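Local coordinates for fiber protein (Snake adenovirus 1, PDB 4D0U) that probably forms the trimeric spikes at the capsid vertices and attaches the virion to a host-cell receptor through its head domain, at residues A[42-47]-A[90-95]; A[82-87]-A[124-129]. The protein carries 2 engineered substitutions. All coordinates share one frame; numbering follows the deposited sequence. Where two conformers were deposited one is given.

Both contacts lie in the fibre head, on opposite sides of the centre of the chain with centres about 19 Å apart, and residues 82-87 run on almost directly into residues 90-95. Interaction 1 sets helix 91-98 against strand 40-49, an outer strand, within this chain, of one antiparallel sheet; it is a surface contact made by side chains, above all a glutamate gripping the start of the helix. Interaction 2 is partly buried and works within the other sheet, pairing 85-88, one of its two outermost strands within this chain, with 122-127 through backbone bonds, Phe85 and Met125 inside and Lys86 exposed. A second subunit reaches strand 40-49, whereas interaction 2 meets no other chain.

Interaction 1 of 2, residues A[42-47]-A[90-95]; sequences LDIAEE and SAELSS
Glu46 reaches from strand 40-49 to the first turn of helix 91-98. From CB the chain turns to a CG lying between the backbone N and the carbonyl carbon (chi1 70°), then runs extended; CG passes 3.8 Å from Leu93 CD2, which also packs under the carboxylate carbon. Both carboxylate oxygens end on Ser90. OE1 accepts the hydroxyl proton of Ser90 OG at 2.6 Å, and OE2 accepts Ser90 N at 2.9 Å in a nearly straight bond (172°), both through syn lone pairs, so the carboxylate is held at two points. Glu46 OE1 also lies 3.4 Å from Leu93 CB. Ser90 OG in turn accepts from Leu93 N at 3.0 Å, a relay from strand to helix backbone.

Back toward the start of the strand, Ile44 CD1 lies 3.5 Å from Glu92 CG, and the Leu42 CD1 methyl lies 3.5 Å from Glu92 OE2, the two side chains passing in opposite senses. On the other side of the strand, Asp43 makes a salt bridge to Lys39 of a second subunit. The negative carboxylate of Glu46 would suit the positive end of the helix dipole. Ser90 is a classic serine N-cap, here braced by a glutamate from the outer strand of the neighbouring sheet.

Interaction 2 of 2, residues A[82-87]-A[124-129]; sequences TGPFKA and TMEISR. Engineered in segment 124-129: Met125 (natural residue Leu).
Lys86 lies alongside Thr124, the two side chains pointing the same way, with Lys86 CG 3.6 Å from Thr124 OG1. They form a non-hydrogen-bonded pair in an antiparallel beta-sheet, where strand 85-88, outermost in its sheet within this chain, runs against strand 122-127. Next to it Phe85 and Met125 make the hydrogen-bonded pair: Met125 N gives to Phe85 O at 2.8 Å, and Phe85 N gives to Met125 O at 2.9 Å. CA-H...O contacts supplement both bonds, Pro84 CA to Met125 O and Thr124 CA to Phe85 O.

Phe85 and Met125 project from the buried face, touching at their CB atoms 4.2 Å apart. Beyond that they diverge: with CG anti to the backbone N (chi1 176°), the Phe85 ring swings away from Met125 to meet Phe56 and Leu48, while Met125, an engineered residue present as selenomethionine, reaches Leu81 and Val116.

At the end of strand 122-127, Ile127 packs against residues 82-83, which lead into strand 85-88, its CD1 methyl 3.7 Å from Gly83 O and beside the Thr82 carbonyl carbon. On the Lys86 and Thr124 face the lysine chain bends at its last two torsions, and a single water links the pair, accepting from Lys86 NZ at 2.9 Å and lying 2.8 Å from Thr124 OG1.

Interaction 1 of 2, residues A[42-47]-A[90-95]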
loop_
_atom_site.group_PDB
_atom_site.type_symbol
_atom_site.label_atom_id
_atom_site.label_comp_id
_atom_site.label_asym_id
_atom_site.label_seq_id
_atom_site.Cartn_x
_atom_site.Cartn_y
_atom_site.Cartn_z
ATOM N N LEU A 42 15.107 -3.506 9.985
ATOM C CA LEU A 42 15.848 -2.676 9.035
ATOM C C LEU A 42 14.923 -1.596 8.509
ATOM O O LEU A 42 13.779 -1.875 8.139
ATOM C CB LEU A 42 16.391 -3.512 7.867
ATOM C CG LEU A 42 17.019 -2.639 6.766
ATOM C CD1 LEU A 42 18.489 -2.417 7.064
ATOM C CD2 LEU A 42 16.838 -3.228 5.381
ATOM N N ASP A 43 15.392 -0.354 8.490
ATOM C CA ASP A 43 14.583 0.702 7.916
ATOM C C ASP A 43 15.458 1.776 7.347
ATOM O O ASP A 43 15.849 2.680 8.093
ATOM C CB ASP A 43 13.656 1.302 8.989
ATOM C CG ASP A 43 12.316 1.696 8.439
ATOM O OD1 ASP A 43 12.109 1.492 7.225
ATOM O OD2 ASP A 43 11.451 2.191 9.210
ATOM N N ILE A 44 15.765 1.701 6.048
ATOM C CA ILE A 44 16.681 2.650 5.433
ATOM C C ILE A 44 16.051 3.397 4.266
ATOM O O ILE A 44 15.097 2.931 3.658
ATOM C CB ILE A 44 17.961 1.967 4.937
ATOM C CG1 ILE A 44 17.652 0.977 3.807
ATOM C CG2 ILE A 44 18.727 1.345 6.121
ATOM C CD1 ILE A 44 18.822 0.185 3.293
ATOM N N ALA A 45 16.623 4.542 3.946
ATOM C CA ALA A 45 16.008 5.431 2.996
ATOM C C ALA A 45 17.109 6.163 2.264
ATOM O O ALA A 45 18.154 6.503 2.853
ATOM C CB ALA A 45 15.057 6.396 3.707
ATOM N N GLU A 46 16.903 6.371 0.973
ATOM C CA GLU A 46 17.854 7.095 0.160
ATOM C C GLU A 46 17.204 7.695 -1.068
ATOM O O GLU A 46 16.192 7.194 -1.549
ATOM C CB GLU A 46 19.057 6.232 -0.208
ATOM C CG GLU A 46 18.858 5.103 -1.175
ATOM C CD GLU A 46 20.142 4.268 -1.304
ATOM O OE1 GLU A 46 20.456 3.590 -0.297
ATOM O OE2 GLU A 46 20.827 4.284 -2.356
ATOM N N GLU A 47 17.818 8.747 -1.588
ATOM C CA GLU A 47 17.346 9.394 -2.801
ATOM C C GLU A 47 18.231 8.936 -3.948
ATOM O O GLU A 47 19.463 8.895 -3.811
ATOM C CB GLU A 47 17.451 10.909 -2.627
ATOM C CG GLU A 47 16.710 11.713 -3.678
ATOM C CD GLU A 47 15.226 11.803 -3.390
ATOM O OE1 GLU A 47 14.819 11.529 -2.238
ATOM O OE2 GLU A 47 14.463 12.142 -4.315
ATOM N N SER A 90 23.060 2.636 -3.250
ATOM C CA SER A 90 24.009 2.227 -2.209
ATOM C C SER A 90 24.222 0.719 -2.160
ATOM O O SER A 90 23.390 -0.061 -2.625
ATOM C CB SER A 90 23.549 2.722 -0.856
ATOM O OG SER A 90 22.437 1.964 -0.424
ATOM N N ALA A 91 25.350 0.292 -1.571
ATOM C CA ALA A 91 25.586 -1.130 -1.375
ATOM C C ALA A 91 24.467 -1.789 -0.550
ATOM O O ALA A 91 24.043 -2.898 -0.871
ATOM C CB ALA A 91 26.942 -1.361 -0.709
ATOM N N GLU A 92 23.998 -1.080 0.471
ATOM C CA GLU A 92 22.989 -1.608 1.371
ATOM C C GLU A 92 21.653 -1.754 0.627
ATOM O O GLU A 92 20.991 -2.795 0.756
ATOM C CB GLU A 92 22.810 -0.742 2.620
ATOM C CG GLU A 92 21.957 -1.436 3.670
ATOM C CD GLU A 92 22.003 -0.805 5.074
ATOM O OE1 GLU A 92 22.339 0.403 5.217
ATOM O OE2 GLU A 92 21.675 -1.533 6.048
ATOM N N LEU A 93 21.275 -0.736 -0.142
ATOM C CA LEU A 93 20.012 -0.837 -0.875
ATOM C C LEU A 93 20.130 -1.922 -1.922
ATOM O O LEU A 93 19.197 -2.688 -2.137
ATOM C CB LEU A 93 19.613 0.488 -1.512
ATOM C CG LEU A 93 18.263 0.472 -2.285
ATOM C CD1 LEU A 93 17.076 0.048 -1.412
ATOM C CD2 LEU A 93 18.022 1.858 -2.869
ATOM N N SER A 94 21.277 -1.993 -2.591
ATOM C CA SER A 94 21.463 -2.989 -3.635
ATOM C C SER A 94 21.337 -4.399 -3.084
ATOM O O SER A 94 20.693 -5.232 -3.690
ATOM C CB SER A 94 22.817 -2.827 -4.336
ATOM O OG SER A 94 22.935 -1.561 -4.950
ATOM N N SER A 95 21.928 -4.654 -1.913
ATOM C CA SER A 95 21.790 -5.956 -1.270
ATOM C C SER A 95 20.326 -6.281 -0.969
ATOM O O SER A 95 19.870 -7.388 -1.224
ATOM C CB SER A 95 22.664 -6.021 -0.019
ATOM O OG SER A 95 24.029 -5.919 -0.409
#

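Interaction 2 of 2, residues A[82-87]-A[124-129]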
loop_
_atom_site.group_PDB
_atom_site.type_symbol
_atom_site.label_atom_id
_atom_site.label_comp_id
_atom_site.label_asym_id
_atom_site.label_seq_id
_atom_site.Cartn_x
_atom_site.Cartn_y
_atom_site.Cartn_z
ATOM N N THR A 82 9.460 8.848 -18.562
ATOM C CA THR A 82 9.128 8.535 -19.920
ATOM C C THR A 82 9.523 7.128 -20.255
ATOM O O THR A 82 8.878 6.511 -21.101
ATOM C CB THR A 82 9.772 9.532 -20.908
ATOM O OG1 THR A 82 11.197 9.495 -20.779
ATOM C CG2 THR A 82 9.296 10.941 -20.601
ATOM N N GLY A 83 10.552 6.611 -19.566
ATOM C CA GLY A 83 11.102 5.291 -19.832
ATOM C C GLY A 83 11.762 4.807 -18.558
ATOM O O GLY A 83 11.561 5.399 -17.502
ATOM N N PRO A 84 12.533 3.716 -18.640
ATOM C CA PRO A 84 13.146 3.152 -17.445
ATOM C C PRO A 84 13.989 4.166 -16.692
ATOM O O PRO A 84 14.659 5.028 -17.301
ATOM C CB PRO A 84 14.040 2.028 -18.003
ATOM C CG PRO A 84 13.306 1.605 -19.233
ATOM C CD PRO A 84 12.794 2.881 -19.837
ATOM N N PHE A 85 13.914 4.080 -15.368
ATOM C CA PHE A 85 14.694 4.907 -14.481
ATOM C C PHE A 85 15.938 4.114 -14.118
ATOM O O PHE A 85 15.843 3.004 -13.589
ATOM C CB PHE A 85 13.883 5.152 -13.202
ATOM C CG PHE A 85 14.618 5.930 -12.144
ATOM C CD1 PHE A 85 14.797 7.309 -12.283
ATOM C CD2 PHE A 85 15.144 5.275 -11.010
ATOM C CE1 PHE A 85 15.462 8.044 -11.311
ATOM C CE2 PHE A 85 15.821 6.013 -10.041
ATOM C CZ PHE A 85 15.971 7.399 -10.198
ATOM N N LYS A 86 17.105 4.708 -14.374
ATOM C CA LYS A 86 18.389 4.060 -14.036
ATOM C C LYS A 86 19.219 4.996 -13.174
ATOM O O LYS A 86 19.363 6.175 -13.498
ATOM C CB LYS A 86 19.165 3.668 -15.300
ATOM C CG LYS A 86 18.457 2.604 -16.139
ATOM C CD LYS A 86 19.236 2.253 -17.396
ATOM C CE LYS A 86 18.305 2.254 -18.613
ATOM N NZ LYS A 86 17.781 0.894 -18.963
ATOM N N ALA A 87 19.704 4.486 -12.043
ATOM C CA ALA A 87 20.445 5.321 -11.095
ATOM C C ALA A 87 21.280 4.452 -10.188
ATOM O O ALA A 87 20.890 3.319 -9.862
ATOM C CB ALA A 87 19.495 6.172 -10.259
ATOM N N THR A 124 17.645 -0.410 -12.045
ATOM C CA THR A 124 16.760 -0.090 -13.175
ATOM C C THR A 124 15.340 -0.293 -12.736
ATOM O O THR A 124 15.026 -1.337 -12.175
ATOM C CB THR A 124 17.049 -1.012 -14.380
ATOM O OG1 THR A 124 18.398 -0.773 -14.840
ATOM C CG2 THR A 124 16.097 -0.735 -15.583
HETATM N N MSE A 125 14.472 0.685 -13.009
HETATM C CA MSE A 125 13.022 0.468 -12.826
HETATM C C MSE A 125 12.386 0.594 -14.200
HETATM O O MSE A 125 12.344 1.697 -14.761
HETATM C CB MSE A 125 12.394 1.458 -11.832
HETATM C CG MSE A 125 10.929 0.976 -11.664
HETATM SE SE MSE A 125 9.961 2.021 -10.314
HETATM C CE MSE A 125 9.655 3.501 -11.497
ATOM N N GLU A 126 11.910 -0.524 -14.753
ATOM C CA GLU A 126 11.173 -0.496 -16.024
ATOM C C GLU A 126 9.723 -0.197 -15.740
ATOM O O GLU A 126 9.252 -0.483 -14.650
ATOM C CB GLU A 126 11.333 -1.824 -16.781
ATOM C CG GLU A 126 12.799 -2.044 -17.153
ATOM C CD GLU A 126 13.044 -3.268 -18.001
ATOM O OE1 GLU A 126 13.132 -4.371 -17.448
ATOM O OE2 GLU A 126 13.237 -3.116 -19.214
ATOM N N ILE A 127 9.043 0.425 -16.699
ATOM C CA ILE A 127 7.653 0.878 -16.483
ATOM C C ILE A 127 6.709 0.416 -17.586
ATOM O O ILE A 127 7.104 0.219 -18.742
ATOM C CB ILE A 127 7.567 2.413 -16.339
ATOM C CG1 ILE A 127 8.003 3.126 -17.644
ATOM C CG2 ILE A 127 8.354 2.860 -15.092
ATOM C CD1 ILE A 127 7.968 4.647 -17.555
ATOM N N SER A 128 5.445 0.254 -17.228
ATOM C CA SER A 128 4.490 -0.367 -18.139
ATOM C C SER A 128 4.003 0.599 -19.218
ATOM O O SER A 128 3.538 0.167 -20.294
ATOM C CB SER A 128 3.309 -0.884 -17.305
ATOM O OG SER A 128 2.639 0.211 -16.680
ATOM N N ARG A 129 4.095 1.887 -18.926
ATOM C CA ARG A 129 3.607 2.961 -19.792
ATOM C C ARG A 129 4.347 4.208 -19.332
ATOM O O ARG A 129 4.805 4.270 -18.191
ATOM C CB ARG A 129 2.065 3.135 -19.680
ATOM C CG ARG A 129 1.573 3.587 -18.321
ATOM C CD ARG A 129 0.056 3.492 -18.244
ATOM N NE ARG A 129 -0.612 4.553 -18.986
ATOM C CZ ARG A 129 -1.000 5.734 -18.481
ATOM N NH1 ARG A 129 -0.807 6.065 -17.194
ATOM N NH2 ARG A 129 -1.626 6.608 -19.257
HETATM O O HOH W 1 18.986 -1.347 -17.518
#